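Local structure of berberine bridge enzyme-like protein (Arabidopsis thaliana, 5D79) at residues Glu114-Ile119 with Cys521-Ile526; Ile427-Tyr432 with Asp452-Phe457; Ala168-Ile173 with Ala199-Asp204. The protein is a secreted FAD-dependent oxidoreductase of the berberine bridge enzyme-like family, involved in adaptation to salt stress. All blocks are in the same frame, centred on the assembly; numbering follows the deposited sequence.

Contact 1 (Glu114-Ile119 with Cys521-Ile526); sequences EGLSYI and CDEQSI. With FAD (flavin-adenine dinucleotide), chain E.
Beside the adenosine half of the FAD pocket, Leu116 leans on Asp522 and Glu523 near the C terminus. Its CD2 lies 3.3 Å from Glu523 OE1, and its other methyl, CD1, comes within 4.4 Å of Asp522 CG. The Glu523 chain bends at chi2 (73°), which brings OE1 to the two leucine methyls; its OE2 meanwhile takes a salt bridge from Arg105 and a hydrogen bond from the backbone N of Tyr121. Here the loop between strands 103-107 and 125-129 of the PCMH-type FAD-binding domain meets the C-terminal berberine-bridge-enzyme region after helix 504-514. Asp522 forms an Asx turn, OD1 accepting from Gln524 N at 3.2 Å from the anti side, 33° out of the carboxylate plane. That leaves OD2 for Ser234 and for a water, which donates to Asp522 OD2 (2.9 Å) and to Leu116 O (2.8 Å) and also bonds the ribose hydroxyls O2B and O3B of FAD. An alanine in place of Leu116 is likely to open a gap between the loops beside Glu523 OE1 and Asp522, giving the Glu523 side chain more room to shift. Ser117 reaches the cofactor directly, its OG donating to FAD O1A at 2.5 Å.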
loop_
_atom_site.group_PDB
_atom_site.type_symbol
_atom_site.label_atom_id
_atom_site.label_comp_id
_atom_site.label_asym_id
_atom_site.label_seq_id
_atom_site.Cartn_x
_atom_site.Cartn_y
_atom_site.Cartn_z
ATOM N N GLU A 114 2.284 -3.663 9.597
ATOM C CA GLU A 114 2.880 -4.163 10.834
ATOM C C GLU A 114 3.492 -3.039 11.674
ATOM O O GLU A 114 4.229 -3.298 12.628
ATOM C CB GLU A 114 3.954 -5.225 10.525
ATOM C CG GLU A 114 3.440 -6.502 9.836
ATOM C CD GLU A 114 2.844 -7.535 10.806
ATOM O OE1 GLU A 114 2.578 -7.197 11.986
ATOM O OE2 GLU A 114 2.644 -8.696 10.377
ATOM N N GLY A 115 3.208 -1.796 11.307
ATOM C CA GLY A 115 3.709 -0.652 12.054
ATOM C C GLY A 115 5.213 -0.431 12.038
ATOM O O GLY A 115 5.745 0.205 12.943
ATOM N N LEU A 116 5.898 -0.916 11.003
ATOM C CA LEU A 116 7.366 -0.914 10.979
ATOM C C LEU A 116 7.987 0.433 10.650
ATOM O O LEU A 116 9.214 0.545 10.596
ATOM C CB LEU A 116 7.888 -1.943 9.979
ATOM C CG LEU A 116 7.640 -3.405 10.317
ATOM C CD1 LEU A 116 8.467 -4.282 9.405
ATOM C CD2 LEU A 116 7.947 -3.678 11.783
ATOM N N SER A 117 7.147 1.443 10.425
ATOM C CA SER A 117 7.611 2.813 10.185
ATOM C C SER A 117 7.768 3.607 11.491
ATOM O O SER A 117 8.434 4.649 11.532
ATOM C CB SER A 117 6.644 3.537 9.248
ATOM O OG SER A 117 5.313 3.434 9.717
ATOM N N TYR A 118 7.147 3.106 12.552
ATOM C CA TYR A 118 7.247 3.744 13.859
ATOM C C TYR A 118 7.520 2.712 14.945
ATOM O O TYR A 118 7.489 3.033 16.124
ATOM C CB TYR A 118 5.974 4.538 14.181
ATOM C CG TYR A 118 4.711 3.726 14.062
ATOM C CD1 TYR A 118 4.071 3.585 12.841
ATOM C CD2 TYR A 118 4.159 3.091 15.170
ATOM C CE1 TYR A 118 2.917 2.834 12.718
ATOM C CE2 TYR A 118 3.005 2.331 15.061
ATOM C CZ TYR A 118 2.386 2.210 13.830
ATOM O OH TYR A 118 1.236 1.462 13.700
ATOM N N ILE A 119 7.791 1.473 14.545
ATOM C CA ILE A 119 8.238 0.436 15.474
ATOM C C ILE A 119 9.486 -0.275 14.976
ATOM O O ILE A 119 9.524 -0.745 13.843
ATOM C CB ILE A 119 7.182 -0.662 15.705
ATOM C CG1 ILE A 119 5.812 -0.071 16.027
ATOM C CG2 ILE A 119 7.650 -1.632 16.800
ATOM C CD1 ILE A 119 4.735 -1.127 16.132
ATOM N N CYS A 521 17.618 -0.694 7.520
ATOM C CA CYS A 521 17.161 -2.056 7.761
ATOM C C CYS A 521 15.980 -2.097 8.729
ATOM O O CYS A 521 15.922 -1.326 9.681
ATOM C CB CYS A 521 18.312 -2.929 8.298
ATOM S SG CYS A 521 18.821 -2.651 10.043
ATOM N N ASP A 522 15.030 -2.990 8.461
ATOM C CA ASP A 522 13.980 -3.330 9.421
ATOM C C ASP A 522 13.893 -4.850 9.540
ATOM O O ASP A 522 14.831 -5.564 9.166
ATOM C CB ASP A 522 12.617 -2.721 9.034
ATOM C CG ASP A 522 12.247 -2.930 7.573
ATOM O OD1 ASP A 522 12.529 -3.992 6.999
ATOM O OD2 ASP A 522 11.636 -2.021 6.990
ATOM N N GLU A 523 12.769 -5.347 10.041
ATOM C CA GLU A 523 12.625 -6.776 10.304
ATOM C C GLU A 523 12.451 -7.660 9.046
ATOM O O GLU A 523 12.535 -8.891 9.135
ATOM C CB GLU A 523 11.449 -6.987 11.261
ATOM C CG GLU A 523 11.705 -6.517 12.706
ATOM C CD GLU A 523 11.716 -4.997 12.875
ATOM O OE1 GLU A 523 11.172 -4.289 11.997
ATOM O OE2 GLU A 523 12.268 -4.520 13.891
ATOM N N GLN A 524 12.218 -7.037 7.889
ATOM C CA GLN A 524 12.054 -7.755 6.621
ATOM C C GLN A 524 12.832 -7.111 5.449
ATOM O O GLN A 524 12.584 -7.414 4.274
ATOM C CB GLN A 524 10.568 -7.844 6.253
ATOM C CG GLN A 524 9.820 -9.015 6.861
ATOM C CD GLN A 524 8.427 -9.192 6.264
ATOM O OE1 GLN A 524 7.875 -8.266 5.661
ATOM N NE2 GLN A 524 7.856 -10.386 6.420
ATOM N N SER A 525 13.775 -6.230 5.761
ATOM C CA SER A 525 14.476 -5.487 4.715
ATOM C C SER A 525 15.320 -6.399 3.805
ATOM O O SER A 525 15.665 -7.533 4.169
ATOM C CB SER A 525 15.353 -4.390 5.339
ATOM O OG SER A 525 16.321 -4.940 6.212
ATOM N N ILE A 526 15.623 -5.893 2.610
ATOM C CA ILE A 526 16.446 -6.598 1.639
ATOM C C ILE A 526 17.852 -6.742 2.203
ATOM O O ILE A 526 18.428 -5.753 2.666
ATOM C CB ILE A 526 16.489 -5.839 0.290
ATOM C CG1 ILE A 526 15.081 -5.684 -0.305
ATOM C CG2 ILE A 526 17.439 -6.510 -0.697
ATOM C CD1 ILE A 526 14.411 -6.986 -0.696
HETATM P PA FAD E . 4.228 4.198 6.344
HETATM O O1A FAD E . 3.996 3.352 7.570
HETATM O O2A FAD E . 4.530 5.641 6.674
HETATM O O5B FAD E . 5.392 3.533 5.442
HETATM C C5B FAD E . 5.399 2.141 5.157
HETATM C C4B FAD E . 6.798 1.616 4.804
HETATM O O4B FAD E . 7.394 2.478 3.852
HETATM C C3B FAD E . 7.703 1.586 6.026
HETATM O O3B FAD E . 8.578 0.478 5.986
HETATM C C2B FAD E . 8.468 2.893 5.914
HETATM O O2B FAD E . 9.741 2.832 6.531
HETATM C C1B FAD E . 8.525 3.127 4.408
HETATM N N9A FAD E . 8.557 4.550 4.008
HETATM C C8A FAD E . 7.580 5.511 4.151
HETATM N N7A FAD E . 8.042 6.674 3.621
HETATM C C5A FAD E . 9.293 6.472 3.143
HETATM C C6A FAD E . 10.223 7.297 2.511
HETATM N N6A FAD E . 9.872 8.491 2.049
HETATM N N1A FAD E . 11.447 6.782 2.132
HETATM C C2A FAD E . 11.745 5.458 2.368
HETATM N N3A FAD E . 10.820 4.648 2.998
HETATM C C4A FAD E . 9.618 5.141 3.378
HETATM N N1 FAD E . -2.056 -0.455 -0.758
HETATM C C2 FAD E . -2.445 -0.670 -2.069
HETATM O O2 FAD E . -1.615 -0.622 -2.985
HETATM N N3 FAD E . -3.783 -0.919 -2.351
HETATM C C4 FAD E . -4.734 -0.962 -1.344
HETATM O O4 FAD E . -5.924 -1.071 -1.643
HETATM C C4X FAD E . -4.341 -0.723 -0.026
HETATM N N5 FAD E . -5.277 -0.623 0.991
HETATM C C5X FAD E . -4.902 -0.087 2.214
HETATM C C6 FAD E . -5.851 0.262 3.173
HETATM C C7 FAD E . -5.457 0.795 4.403
HETATM C C7M FAD E . -6.487 1.155 5.431
HETATM C C8 FAD E . -4.104 1.026 4.663
HETATM C C8M FAD E . -3.651 1.573 5.985
HETATM C C9 FAD E . -3.157 0.675 3.708
HETATM C C9A FAD E . -3.546 0.074 2.506
HETATM N N10 FAD E . -2.603 -0.310 1.565
HETATM C C10 FAD E . -2.997 -0.440 0.248
HETATM C "C1'" FAD E . -1.170 -0.499 1.957
HETATM C "C2'" FAD E . -0.330 0.756 1.817
HETATM O "O2'" FAD E . -0.220 1.088 0.450
HETATM C "C3'" FAD E . 1.034 0.467 2.432
HETATM O "O3'" FAD E . 0.862 0.266 3.818
HETATM C "C4'" FAD E . 1.994 1.619 2.261
HETATM O "O4'" FAD E . 3.315 1.152 2.343
HETATM C "C5'" FAD E . 1.809 2.598 3.399
HETATM O "O5'" FAD E . 2.441 3.810 3.060
HETATM P P FAD E . 2.454 4.970 4.167
HETATM O O1P FAD E . 3.407 6.060 3.755
HETATM O O2P FAD E . 1.066 5.515 4.393
HETATM O O3P FAD E . 2.890 4.096 5.450
HETATM O O HOH W 1 10.171 0.309 8.018
#

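Contact 2 (Ile427-Tyr432 with Asp452-Phe457); sequences IQYVAY and DSVYEF
Tyr429, on the strand, sets its side chain against one turn of the helix and touches two consecutive residues there, Val454 and Tyr455. The root of the tyrosine meets the valine: Tyr429 CB is 3.9 Å from Val454 CG1, while CD2 on the ring lies 4.0 Å from Val454 CG2, so both branches of the valine take part. Farther out along the ring, Tyr429 CE1 approaches Tyr455 CD2 at 3.8 Å. The two tyrosine side chains run at about a right angle, and the backbone of the helix joins in, with Tyr455 CA over one face of the Tyr429 ring. All of this is apolar; no hydrogen bond passes between strand and helix here.

Tyr429 chi1 is -26°, off the staggered values, consistent with the ring being held by the helix on one side and by the hydrogen bond of its OH to Asp370 on the adjoining strand. The Tyr455 ring reaches out from the helix, CG anti to the backbone N (chi1 178°), to where Lys368 and Arg467 each make a cation-pi contact with it.

Strand 425-434 is an inner member of the seven-stranded antiparallel sheet that, in this family, belongs to the substrate-binding domain. It is flanked by strands 396-402 and 363-372. Helix 441-458 packs on one side of this sheet, and helix 378-388 lies next to it, its Ile384 touching both Val454 and Phe457.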
loop_
_atom_site.group_PDB
_atom_site.type_symbol
_atom_site.label_atom_id
_atom_site.label_comp_id
_atom_site.label_asym_id
_atom_site.label_seq_id
_atom_site.Cartn_x
_atom_site.Cartn_y
_atom_site.Cartn_z
ATOM N N ILE A 427 -5.766 -11.251 -4.110
ATOM C CA ILE A 427 -6.808 -11.397 -3.115
ATOM C C ILE A 427 -6.260 -11.060 -1.724
ATOM O O ILE A 427 -5.200 -11.547 -1.325
ATOM C CB ILE A 427 -7.420 -12.828 -3.153
ATOM C CG1 ILE A 427 -8.464 -13.019 -2.054
ATOM C CG2 ILE A 427 -6.347 -13.891 -3.059
ATOM C CD1 ILE A 427 -9.269 -14.273 -2.255
ATOM N N GLN A 428 -6.974 -10.195 -1.009
ATOM C CA GLN A 428 -6.587 -9.815 0.340
ATOM C C GLN A 428 -7.625 -10.291 1.336
ATOM O O GLN A 428 -8.810 -10.101 1.143
ATOM C CB GLN A 428 -6.413 -8.293 0.457
ATOM C CG GLN A 428 -6.007 -7.820 1.851
ATOM C CD GLN A 428 -6.123 -6.317 2.041
ATOM O OE1 GLN A 428 -6.655 -5.601 1.182
ATOM N NE2 GLN A 428 -5.625 -5.829 3.178
ATOM N N TYR A 429 -7.163 -10.927 2.399
ATOM C CA TYR A 429 -8.014 -11.294 3.526
ATOM C C TYR A 429 -7.655 -10.381 4.690
ATOM O O TYR A 429 -6.536 -10.429 5.204
ATOM C CB TYR A 429 -7.816 -12.761 3.922
ATOM C CG TYR A 429 -7.323 -13.674 2.807
ATOM C CD1 TYR A 429 -5.957 -13.784 2.514
ATOM C CD2 TYR A 429 -8.213 -14.454 2.069
ATOM C CE1 TYR A 429 -5.503 -14.626 1.514
ATOM C CE2 TYR A 429 -7.769 -15.289 1.063
ATOM C CZ TYR A 429 -6.414 -15.376 0.788
ATOM O OH TYR A 429 -5.964 -16.224 -0.208
ATOM N N VAL A 430 -8.588 -9.538 5.108
ATOM C CA VAL A 430 -8.286 -8.562 6.154
ATOM C C VAL A 430 -9.428 -8.492 7.180
ATOM O O VAL A 430 -10.603 -8.443 6.827
ATOM C CB VAL A 430 -7.997 -7.160 5.543
ATOM C CG1 VAL A 430 -9.110 -6.739 4.588
ATOM C CG2 VAL A 430 -7.762 -6.114 6.624
ATOM N N ALA A 431 -9.078 -8.547 8.457
ATOM C CA ALA A 431 -10.078 -8.435 9.497
ATOM C C ALA A 431 -9.876 -7.116 10.228
ATOM O O ALA A 431 -8.764 -6.796 10.623
ATOM C CB ALA A 431 -9.998 -9.615 10.460
ATOM N N TYR A 432 -10.955 -6.351 10.376
ATOM C CA TYR A 432 -10.933 -5.100 11.118
ATOM C C TYR A 432 -11.618 -5.287 12.463
ATOM O O TYR A 432 -12.498 -6.134 12.611
ATOM C CB TYR A 432 -11.619 -3.982 10.324
ATOM C CG TYR A 432 -10.872 -3.598 9.065
ATOM C CD1 TYR A 432 -11.089 -4.268 7.869
ATOM C CD2 TYR A 432 -9.947 -2.569 9.077
ATOM C CE1 TYR A 432 -10.394 -3.923 6.723
ATOM C CE2 TYR A 432 -9.261 -2.213 7.942
ATOM C CZ TYR A 432 -9.479 -2.895 6.766
ATOM O OH TYR A 432 -8.774 -2.541 5.637
ATOM N N ASP A 452 -5.497 -15.976 9.692
ATOM C CA ASP A 452 -4.521 -17.046 9.461
ATOM C C ASP A 452 -5.190 -18.298 8.869
ATOM O O ASP A 452 -4.623 -18.976 8.006
ATOM C CB ASP A 452 -3.789 -17.397 10.775
ATOM C CG ASP A 452 -2.602 -18.348 10.565
ATOM O OD1 ASP A 452 -1.512 -17.872 10.166
ATOM O OD2 ASP A 452 -2.754 -19.570 10.810
ATOM N N SER A 453 -6.411 -18.576 9.322
ATOM C CA SER A 453 -7.097 -19.821 8.990
ATOM C C SER A 453 -7.609 -19.854 7.549
ATOM O O SER A 453 -7.515 -20.884 6.879
ATOM C CB SER A 453 -8.255 -20.057 9.965
ATOM O OG SER A 453 -8.845 -21.327 9.760
ATOM N N VAL A 454 -8.143 -18.732 7.072
ATOM C CA VAL A 454 -8.642 -18.655 5.700
ATOM C C VAL A 454 -7.460 -18.690 4.727
ATOM O O VAL A 454 -7.537 -19.302 3.665
ATOM C CB VAL A 454 -9.542 -17.376 5.459
ATOM C CG1 VAL A 454 -8.789 -16.077 5.710
ATOM C CG2 VAL A 454 -10.137 -17.377 4.058
ATOM N N TYR A 455 -6.361 -18.056 5.116
ATOM C CA TYR A 455 -5.139 -18.048 4.320
ATOM C C TYR A 455 -4.589 -19.459 4.169
ATOM O O TYR A 455 -4.249 -19.899 3.060
ATOM C CB TYR A 455 -4.110 -17.135 4.976
ATOM C CG TYR A 455 -2.748 -17.038 4.306
ATOM C CD1 TYR A 455 -1.713 -17.914 4.642
ATOM C CD2 TYR A 455 -2.472 -16.024 3.395
ATOM C CE1 TYR A 455 -0.456 -17.803 4.060
ATOM C CE2 TYR A 455 -1.212 -15.907 2.812
ATOM C CZ TYR A 455 -0.215 -16.796 3.152
ATOM O OH TYR A 455 1.021 -16.671 2.577
ATOM N N GLU A 456 -4.501 -20.169 5.291
ATOM C CA GLU A 456 -4.082 -21.565 5.255
ATOM C C GLU A 456 -5.018 -22.374 4.344
ATOM O O GLU A 456 -4.562 -23.202 3.555
ATOM C CB GLU A 456 -4.042 -22.171 6.664
ATOM C CG GLU A 456 -2.954 -21.602 7.563
ATOM C CD GLU A 456 -1.574 -21.674 6.946
ATOM O OE1 GLU A 456 -1.159 -22.782 6.556
ATOM O OE2 GLU A 456 -0.903 -20.624 6.843
ATOM N N PHE A 457 -6.318 -22.111 4.440
ATOM C CA PHE A 457 -7.261 -22.840 3.625
ATOM C C PHE A 457 -6.977 -22.626 2.145
ATOM O O PHE A 457 -7.109 -23.552 1.344
ATOM C CB PHE A 457 -8.709 -22.447 3.919
ATOM C CG PHE A 457 -9.668 -22.979 2.891
ATOM C CD1 PHE A 457 -9.972 -24.336 2.850
ATOM C CD2 PHE A 457 -10.205 -22.147 1.923
ATOM C CE1 PHE A 457 -10.820 -24.851 1.884
ATOM C CE2 PHE A 457 -11.053 -22.660 0.951
ATOM C CZ PHE A 457 -11.360 -24.017 0.932
#

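Contact 3 (Ala168-Ile173 with Ala199-Asp204); sequences AFPAGI and ADNIID
The two backbones come closest at Pro170 and Asn201, whose CA atoms are 7.7 Å apart. Pro170 is the centre of an inverse gamma turn, closed by a weak bond from Ala171 N to Phe169 O. Asn201 is bonded through its backbone to Lys245 of strand 238-248. Both segments belong to the PCMH-type FAD-binding domain, where the loop after strand 167-168 meets the chain leading into strand 202-208, with the Pro170 side chain about 10 Å from FAD.

A chi1 of -173° turns the Phe169 ring toward Asn201. There its CE1 edge meets the backbone O of Asn201, 3.5 Å away and near the ring plane, and Asn201 CB, 3.7 Å away. Pro170 comes to the amide end instead, with its CG 3.4 Å from Asn201 ND2. The amide stands 80° to the phenyl plane. Pro170 CD lies 3.3 Å above one face of the Phe169 ring, offset toward its rim. Phe183 of helix 179-184 and Val244 also press on Phe169.

None of this amounts to a hydrogen bond across the contact. Asn201 ND2 is instead spent on the carbonyls of Leu197 and Tyr195, two bonds that would hold the amide's rotation. The first segment offers only carbon to the polar atoms of Asn201: Pro170 CG to ND2, and to the backbone O the slightly positive rim of the phenyl ring, a placement that is probably weakly attractive.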
loop_
_atom_site.group_PDB
_atom_site.type_symbol
_atom_site.label_atom_id
_atom_site.label_comp_id
_atom_site.label_asym_id
_atom_site.label_seq_id
_atom_site.Cartn_x
_atom_site.Cartn_y
_atom_site.Cartn_z
ATOM N N ALA A 168 -5.266 12.257 -14.119
ATOM C CA ALA A 168 -5.383 11.426 -12.930
ATOM C C ALA A 168 -4.021 10.867 -12.548
ATOM O O ALA A 168 -3.017 11.121 -13.211
ATOM C CB ALA A 168 -6.377 10.281 -13.166
ATOM N N PHE A 169 -3.980 10.106 -11.468
ATOM C CA PHE A 169 -2.787 9.359 -11.181
ATOM C C PHE A 169 -3.207 8.025 -10.597
ATOM O O PHE A 169 -4.095 7.974 -9.751
ATOM C CB PHE A 169 -1.851 10.122 -10.238
ATOM C CG PHE A 169 -0.532 9.441 -10.056
ATOM C CD1 PHE A 169 0.432 9.507 -11.048
ATOM C CD2 PHE A 169 -0.274 8.686 -8.919
ATOM C CE1 PHE A 169 1.636 8.848 -10.905
ATOM C CE2 PHE A 169 0.937 8.023 -8.766
ATOM C CZ PHE A 169 1.889 8.107 -9.752
ATOM N N PRO A 170 -2.580 6.934 -11.070
ATOM C CA PRO A 170 -2.931 5.577 -10.653
ATOM C C PRO A 170 -2.291 5.178 -9.318
ATOM O O PRO A 170 -1.178 4.665 -9.312
ATOM C CB PRO A 170 -2.390 4.726 -11.800
ATOM C CG PRO A 170 -1.194 5.489 -12.277
ATOM C CD PRO A 170 -1.537 6.937 -12.115
ATOM N N ALA A 171 -2.977 5.436 -8.207
ATOM C CA ALA A 171 -2.532 4.978 -6.889
ATOM C C ALA A 171 -3.709 4.328 -6.170
ATOM O O ALA A 171 -4.739 4.064 -6.798
ATOM C CB ALA A 171 -1.962 6.127 -6.074
ATOM N N GLY A 172 -3.573 4.080 -4.868
ATOM C CA GLY A 172 -4.593 3.362 -4.119
ATOM C C GLY A 172 -5.895 4.111 -3.894
ATOM O O GLY A 172 -6.005 5.313 -4.183
ATOM N N ILE A 173 -6.903 3.420 -3.370
ATOM C CA ILE A 173 -8.192 4.089 -3.160
ATOM C C ILE A 173 -8.305 4.807 -1.810
ATOM O O ILE A 173 -9.183 5.640 -1.642
ATOM C CB ILE A 173 -9.409 3.109 -3.277
ATOM C CG1 ILE A 173 -9.516 2.214 -2.040
ATOM C CG2 ILE A 173 -9.364 2.313 -4.590
ATOM C CD1 ILE A 173 -10.724 1.312 -2.026
ATOM N N ALA A 199 4.083 3.135 -8.917
ATOM C CA ALA A 199 5.516 2.996 -9.160
ATOM C C ALA A 199 5.837 2.871 -10.645
ATOM O O ALA A 199 6.934 3.221 -11.088
ATOM C CB ALA A 199 6.061 1.790 -8.403
ATOM N N ASP A 200 4.879 2.370 -11.410
ATOM C CA ASP A 200 5.039 2.253 -12.852
ATOM C C ASP A 200 4.936 3.599 -13.540
ATOM O O ASP A 200 5.149 3.688 -14.751
ATOM C CB ASP A 200 3.992 1.303 -13.432
ATOM C CG ASP A 200 4.138 -0.113 -12.916
ATOM O OD1 ASP A 200 5.239 -0.478 -12.444
ATOM O OD2 ASP A 200 3.150 -0.862 -12.983
ATOM N N ASN A 201 4.623 4.641 -12.766
ATOM C CA ASN A 201 4.330 5.967 -13.309
ATOM C C ASN A 201 5.131 7.083 -12.648
ATOM O O ASN A 201 4.657 8.211 -12.466
ATOM C CB ASN A 201 2.838 6.242 -13.192
ATOM C CG ASN A 201 2.019 5.340 -14.092
ATOM O OD1 ASN A 201 1.769 5.673 -15.244
ATOM N ND2 ASN A 201 1.619 4.181 -13.578
ATOM N N ILE A 202 6.363 6.754 -12.306
ATOM C CA ILE A 202 7.273 7.695 -11.679
ATOM C C ILE A 202 8.516 7.858 -12.547
ATOM O O ILE A 202 9.131 6.876 -12.962
ATOM C CB ILE A 202 7.637 7.221 -10.273
ATOM C CG1 ILE A 202 6.395 7.334 -9.377
ATOM C CG2 ILE A 202 8.828 8.013 -9.739
ATOM C CD1 ILE A 202 6.407 6.464 -8.159
ATOM N N ILE A 203 8.872 9.104 -12.839
ATOM C CA ILE A 203 9.877 9.371 -13.856
ATOM C C ILE A 203 11.163 10.016 -13.326
ATOM O O ILE A 203 12.131 10.172 -14.062
ATOM C CB ILE A 203 9.280 10.265 -14.957
ATOM C CG1 ILE A 203 8.623 11.491 -14.340
ATOM C CG2 ILE A 203 8.258 9.491 -15.782
ATOM C CD1 ILE A 203 8.188 12.523 -15.360
ATOM N N ASP A 204 11.165 10.390 -12.051
ATOM C CA ASP A 204 12.349 10.931 -11.367
ATOM C C ASP A 204 12.022 10.933 -9.877
ATOM O O ASP A 204 10.865 10.753 -9.501
ATOM C CB ASP A 204 12.716 12.344 -11.861
ATOM C CG ASP A 204 14.151 12.765 -11.484
ATOM O OD1 ASP A 204 14.712 12.253 -10.491
ATOM O OD2 ASP A 204 14.721 13.631 -12.181
#

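Following the chain from its N terminus, residues 114-119 come first, in the loop between strands 103-107 and 125-129; their partner lies some 400 residues further on. Contact 3 opens and closes early inside that span, its loop holding helices 179-184 and 192-195 of the FAD-binding part. Contact 2 follows in series, joining strand 425-434 to helix 441-458 after it in the chain. Only at 521-526 does contact 1 close, tying the C-terminal region back to the cofactor-binding part, with both other loops nested inside and none crossing. Contacts 2 and 3 lie on opposite sides of the chain's centre, their centres about 27 Å apart.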